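Local coordinates for protein Methylcobalamin\: coenzyme M methyltransferase (Methanosarcina mazei, PDB 4AY7) that catalyses zinc-dependent methyl transfer from a methylated corrinoid to coenzyme M in methanogenesis, at residues C325-A328 / P329-L333; V33-V36 / T37-I41; V42-M45 / D46-G49. All coordinates share one frame; numbering follows the deposited sequence.

Contact 1 (C325-A328 / P329-L333). With ZN (zinc ion), chain C.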
# COMPACT_ATOMS: atom_id res chain seq x y z
N CYS A 325 -5.84 7.05 0.28
CA CYS A 325 -4.78 6.73 1.23
C CYS A 325 -5.34 5.61 2.10
O CYS A 325 -6.41 5.08 1.81
CB CYS A 325 -4.35 7.96 2.05
SG CYS A 325 -2.77 7.60 2.84
N GLY A 326 -4.61 5.18 3.13
CA GLY A 326 -5.20 4.20 4.07
C GLY A 326 -6.55 4.74 4.60
O GLY A 326 -6.75 5.96 4.77
N ILE A 327 -7.48 3.83 4.83
CA ILE A 327 -8.77 4.20 5.39
C ILE A 327 -8.54 4.67 6.81
O ILE A 327 -7.81 3.99 7.61
CB ILE A 327 -9.70 2.98 5.33
CG1 ILE A 327 -9.82 2.50 3.87
CG2 ILE A 327 -11.08 3.31 5.93
CD1 ILE A 327 -10.87 1.39 3.61
N ALA A 328 -9.09 5.81 7.18
CA ALA A 328 -8.97 6.22 8.59
C ALA A 328 -9.70 5.17 9.48
O ALA A 328 -10.79 4.67 9.12
CB ALA A 328 -9.57 7.62 8.82
N PRO A 329 -9.11 4.84 10.62
CA PRO A 329 -9.69 3.82 11.47
C PRO A 329 -11.11 4.12 11.95
O PRO A 329 -11.90 3.19 12.12
CB PRO A 329 -8.72 3.74 12.63
CG PRO A 329 -7.40 4.16 12.07
CD PRO A 329 -7.69 5.13 10.96
N MET A 330 -11.47 5.39 12.14
CA MET A 330 -12.84 5.71 12.55
C MET A 330 -13.83 5.87 11.41
O MET A 330 -14.98 6.29 11.64
CB MET A 330 -12.86 6.97 13.43
CG MET A 330 -12.19 6.73 14.76
SD MET A 330 -13.02 5.49 15.80
CE MET A 330 -14.60 6.15 16.30
N THR A 331 -13.45 5.48 10.19
CA THR A 331 -14.38 5.45 9.09
C THR A 331 -15.58 4.49 9.33
O THR A 331 -15.39 3.29 9.56
CB THR A 331 -13.65 5.08 7.80
OG1 THR A 331 -12.61 6.03 7.60
CG2 THR A 331 -14.58 5.11 6.60
N PRO A 332 -16.79 5.01 9.26
CA PRO A 332 -17.94 4.08 9.34
C PRO A 332 -18.01 3.10 8.21
O PRO A 332 -17.68 3.44 7.02
CB PRO A 332 -19.15 4.97 9.37
CG PRO A 332 -18.65 6.37 9.59
CD PRO A 332 -17.20 6.41 9.19
N LEU A 333 -18.43 1.88 8.53
CA LEU A 333 -18.68 0.84 7.53
C LEU A 333 -19.53 1.36 6.33
O LEU A 333 -19.22 1.07 5.15
CB LEU A 333 -19.32 -0.39 8.17
CG LEU A 333 -19.66 -1.57 7.25
CD1 LEU A 333 -18.36 -2.04 6.64
CD2 LEU A 333 -20.34 -2.72 8.01
ZN ZN C . -0.81 8.05 1.31
O HOH W 1 -11.09 7.09 5.53
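The carbonyl oxygen of Ala328 is gripped twice by Thr331: the hydroxyl OG1 donates to Ala328 O over 2.7 Å, and the backbone N of Thr331 donates to Ala328 O over 3.0 Å. Both donors arrive from the same face of the carbonyl plane, the N-H lying 54° out of it and OG1 tilted less. The N-H bond closes a type I beta turn from Ala328 to Thr331, in which Pro329, with its ring-fixed phi, suits the second position. OG1 stands beside Thr331's own backbone N (chi1 -58°), which turns the hydroxyl back over the turn. There a water bridges it to the chain, donating to Thr331 OG1 at 2.8 Å and accepting from Ala328 N at 2.9 Å. Ile327 crosses Thr331 at about a right angle, its CG2 packing 3.5 Å from Thr331 OG1, so that the buried hydroxyl has apolar cover as well as polar partners. At the start of the loop, Cys325 SG binds the zinc ion at 2.5 Å together with His246 and Cys248. Two cysteine sulfurs and a histidine nitrogen are consistent with a zinc site that takes the coenzyme M sulfur as a further ligand, probably as a thiolate.

Contact 2 (V33-V36 / T37-I41)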
# COMPACT_ATOMS: atom_id res chain seq x y z
N VAL A 33 -13.65 -2.29 -7.59
CA VAL A 33 -13.64 -1.37 -6.44
C VAL A 33 -13.04 -2.10 -5.29
O VAL A 33 -13.53 -3.14 -4.88
CB VAL A 33 -15.01 -0.79 -6.11
CG1 VAL A 33 -16.08 -1.89 -5.93
CG2 VAL A 33 -14.91 0.18 -4.95
N CYS A 34 -11.94 -1.56 -4.82
CA CYS A 34 -11.25 -2.18 -3.66
C CYS A 34 -10.29 -1.21 -3.05
O CYS A 34 -10.28 -0.05 -3.44
CB CYS A 34 -10.53 -3.43 -4.08
SG CYS A 34 -9.13 -3.12 -5.09
N SER A 35 -9.54 -1.66 -2.03
CA SER A 35 -8.47 -0.84 -1.44
C SER A 35 -7.16 -1.54 -1.54
O SER A 35 -7.08 -2.76 -1.29
CB SER A 35 -8.82 -0.52 0.02
OG SER A 35 -7.88 0.43 0.50
N VAL A 36 -6.13 -0.80 -1.93
CA VAL A 36 -4.79 -1.28 -1.99
C VAL A 36 -4.06 -0.72 -0.77
O VAL A 36 -2.93 -1.09 -0.51
CB VAL A 36 -4.05 -0.97 -3.32
CG1 VAL A 36 -4.80 -1.57 -4.50
CG2 VAL A 36 -3.93 0.55 -3.57
N THR A 37 -4.72 0.11 0.02
CA THR A 37 -4.11 0.72 1.17
C THR A 37 -4.83 0.09 2.40
O THR A 37 -5.78 -0.65 2.24
CB THR A 37 -4.34 2.23 1.11
OG1 THR A 37 -5.75 2.47 0.94
CG2 THR A 37 -3.58 2.84 -0.12
N GLN A 38 -4.44 0.44 3.61
CA GLN A 38 -4.90 -0.35 4.76
C GLN A 38 -6.45 -0.24 4.97
O GLN A 38 -7.05 0.84 4.77
CB GLN A 38 -4.08 0.03 6.03
CG GLN A 38 -4.66 1.10 6.94
CD GLN A 38 -5.73 0.55 7.89
OE1 GLN A 38 -5.63 -0.61 8.30
NE2 GLN A 38 -6.81 1.34 8.15
N THR A 39 -7.06 -1.36 5.32
CA THR A 39 -8.52 -1.47 5.43
C THR A 39 -9.09 -1.71 6.86
O THR A 39 -10.28 -1.98 7.05
CB THR A 39 -8.95 -2.65 4.54
OG1 THR A 39 -8.26 -3.84 4.97
CG2 THR A 39 -8.59 -2.35 3.06
N GLY A 40 -8.25 -1.66 7.87
CA GLY A 40 -8.71 -1.87 9.26
C GLY A 40 -9.51 -0.69 9.80
O GLY A 40 -9.00 0.43 9.81
N ILE A 41 -10.74 -0.96 10.26
CA ILE A 41 -11.64 0.12 10.77
C ILE A 41 -12.19 -0.34 12.10
O ILE A 41 -12.47 -1.53 12.28
CB ILE A 41 -12.69 0.59 9.74
CG1 ILE A 41 -13.71 -0.50 9.43
CG2 ILE A 41 -12.02 1.00 8.43
CD1 ILE A 41 -14.89 -0.06 8.58
O HOH W 2 -6.66 2.28 -1.63
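Ser35 reaches round the bend at Val36 to donate a hydrogen bond from OG to Thr37 O, 2.9 Å away. The hydroxyl stands well above that carbonyl plane, 45° out of it. Its rotation explains the reach: OG lies anti to the Ser35 backbone N (chi1 -171°), beside the carbonyl carbon and therefore on the side of the following residues. The same small side chain meets Thr39 through carbon, with Ser35 CB 3.6 Å from Thr39 CG2, and this methyl, placed beside the Thr39 backbone N, packs against the inside of the bend. A compact serine suits a spot where hydroxyl and methylene must both fit against the returning chain. This interior is the tightly packed part. Beside the buried Val36 and Thr37 the join is looser and made through a single bridging water, which accepts from Val36 N and donates to Thr37 OG1 at 2.7 Å. Thr37 OG1 is also hydrogen-bonded to Cys325 O, which joins this bend to the loop that carries a zinc ligand.

The loop runs between helix 15-24 and helix 42-48 of the TIM barrel, where Cys34 makes a backbone hydrogen bond with Leu321 of strand 320-323. Further on, Gln38, which binds coenzyme M when that ligand is present, folds its amide back over Gly40. Gln38 NE2 donates to Gly40 O at 2.9 Å in a nearly straight bond (176°), with its partner in the amide plane, and Gly40 N donates to Gln38 OE1 at 2.9 Å from above the plane of the Gln38 amide carbonyl. These two bonds fix which way round the amide sits. Glycine fits beneath it because a beta carbon would crowd OE1. Gln38 NE2 has a second acceptor in Ile327 O, while Trp52, Tyr82 and Gln103 touch the side chain from neighbouring loops.

Contact 3 (V42-M45 / D46-G49)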
# COMPACT_ATOMS: atom_id res chain seq x y z
N VAL A 42 -12.26 0.60 13.03
CA VAL A 42 -12.68 0.32 14.40
C VAL A 42 -14.04 -0.33 14.44
O VAL A 42 -14.25 -1.19 15.27
CB VAL A 42 -12.62 1.58 15.29
CG1 VAL A 42 -13.13 1.31 16.71
CG2 VAL A 42 -11.20 2.15 15.31
N GLU A 43 -14.98 0.09 13.60
CA GLU A 43 -16.35 -0.50 13.58
C GLU A 43 -16.24 -2.03 13.39
O GLU A 43 -16.93 -2.80 14.09
CB GLU A 43 -17.25 0.12 12.52
CG GLU A 43 -18.65 -0.55 12.42
CD GLU A 43 -19.72 0.23 11.60
OE1 GLU A 43 -19.48 1.37 11.08
OE2 GLU A 43 -20.85 -0.34 11.51
N LEU A 44 -15.36 -2.46 12.51
CA LEU A 44 -15.21 -3.89 12.18
C LEU A 44 -14.36 -4.59 13.26
O LEU A 44 -14.67 -5.72 13.68
CB LEU A 44 -14.66 -4.10 10.76
CG LEU A 44 -15.70 -3.74 9.69
CD1 LEU A 44 -15.15 -4.02 8.31
CD2 LEU A 44 -17.06 -4.43 9.94
N MET A 45 -13.38 -3.87 13.81
CA MET A 45 -12.61 -4.43 14.95
C MET A 45 -13.60 -4.82 16.04
O MET A 45 -13.49 -5.90 16.56
CB MET A 45 -11.63 -3.43 15.57
CG MET A 45 -10.49 -3.05 14.63
SD MET A 45 -9.57 -1.76 15.46
CE MET A 45 -8.69 -0.95 14.09
N ASP A 46 -14.51 -3.91 16.37
CA ASP A 46 -15.56 -4.17 17.38
C ASP A 46 -16.49 -5.34 17.01
O ASP A 46 -16.72 -6.20 17.84
CB ASP A 46 -16.36 -2.88 17.64
CG ASP A 46 -15.57 -1.89 18.51
OD1 ASP A 46 -14.42 -2.21 18.92
OD2 ASP A 46 -16.08 -0.81 18.83
N VAL A 47 -16.99 -5.40 15.77
CA VAL A 47 -18.00 -6.42 15.35
C VAL A 47 -17.40 -7.82 15.47
O VAL A 47 -17.97 -8.69 16.14
CB VAL A 47 -18.48 -6.20 13.90
CG1 VAL A 47 -19.27 -7.40 13.39
CG2 VAL A 47 -19.33 -4.92 13.73
N VAL A 48 -16.22 -8.02 14.85
CA VAL A 48 -15.61 -9.36 14.80
C VAL A 48 -14.53 -9.54 15.85
O VAL A 48 -13.79 -10.56 15.80
CB VAL A 48 -14.90 -9.61 13.46
CG1 VAL A 48 -15.92 -9.63 12.31
CG2 VAL A 48 -13.81 -8.56 13.22
N GLY A 49 -14.43 -8.63 16.83
CA GLY A 49 -13.48 -8.86 17.95
C GLY A 49 -12.03 -9.07 17.54
O GLY A 49 -11.28 -9.93 18.09
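Residues 42-45 run on into 46-48 as one short helix, stitched by successive i to i+4 bonds. Asp46 N donates to Val42 O at 2.9 Å. Val47 N reaches Glu43 O at 3.1 Å in a more bent bond, and Val48 N meets Leu44 O at 3.0 Å. Past Val48 the chain leaves helical geometry at Gly49, whose positive phi is easily adopted without a side chain.

Asp46 CG stands beside its own backbone N (chi1 -76°), which brings the carboxylate back past Val42 O, with Asp46 CB 3.6 Å from that oxygen; its polar partner is Lys100, which forms a salt bridge with OD1. Val47 CG2 makes a loose apolar contact with Leu44 CD2 at 4.4 Å. Val48 CG2, set between its backbone N and carbonyl carbon, is pressed to 3.0 Å from Leu44 O, a tight and slightly strained approach. Asp46 suits the exposed side, while Leu44 and Met45 supply the apolar chains of the buried side.

Those two pack against Leu65 of helix 59-71, with Met45 also touching Trp52, and Val48 reaches Ala68 of the same helix. Glu43 OE1 accepts from Leu333 N, linking the helix to the start of helix 333-346.

Overall arrangement
Along the chain the order is contact 2, contact 3, contact 1. The 33-41 loop runs directly into helix 42-48. Much later the loop of residues 325-333, between strand 320-323 and helix 333-346, returns to lie against both. The centres of contacts 1 and 2 are about 8 Å apart, and two hydrogen bonds and the packing of Ile327 on Ile41 join their loops. Contact 3 lies farther out, its centre about 12 Å from that of contact 1, connected through a backbone hydrogen bond from Val42 N to Pro329 O. The N-terminal and C-terminal parts of the barrel thus meet here, bringing a zinc ligand close to a coenzyme M-binding glutamine.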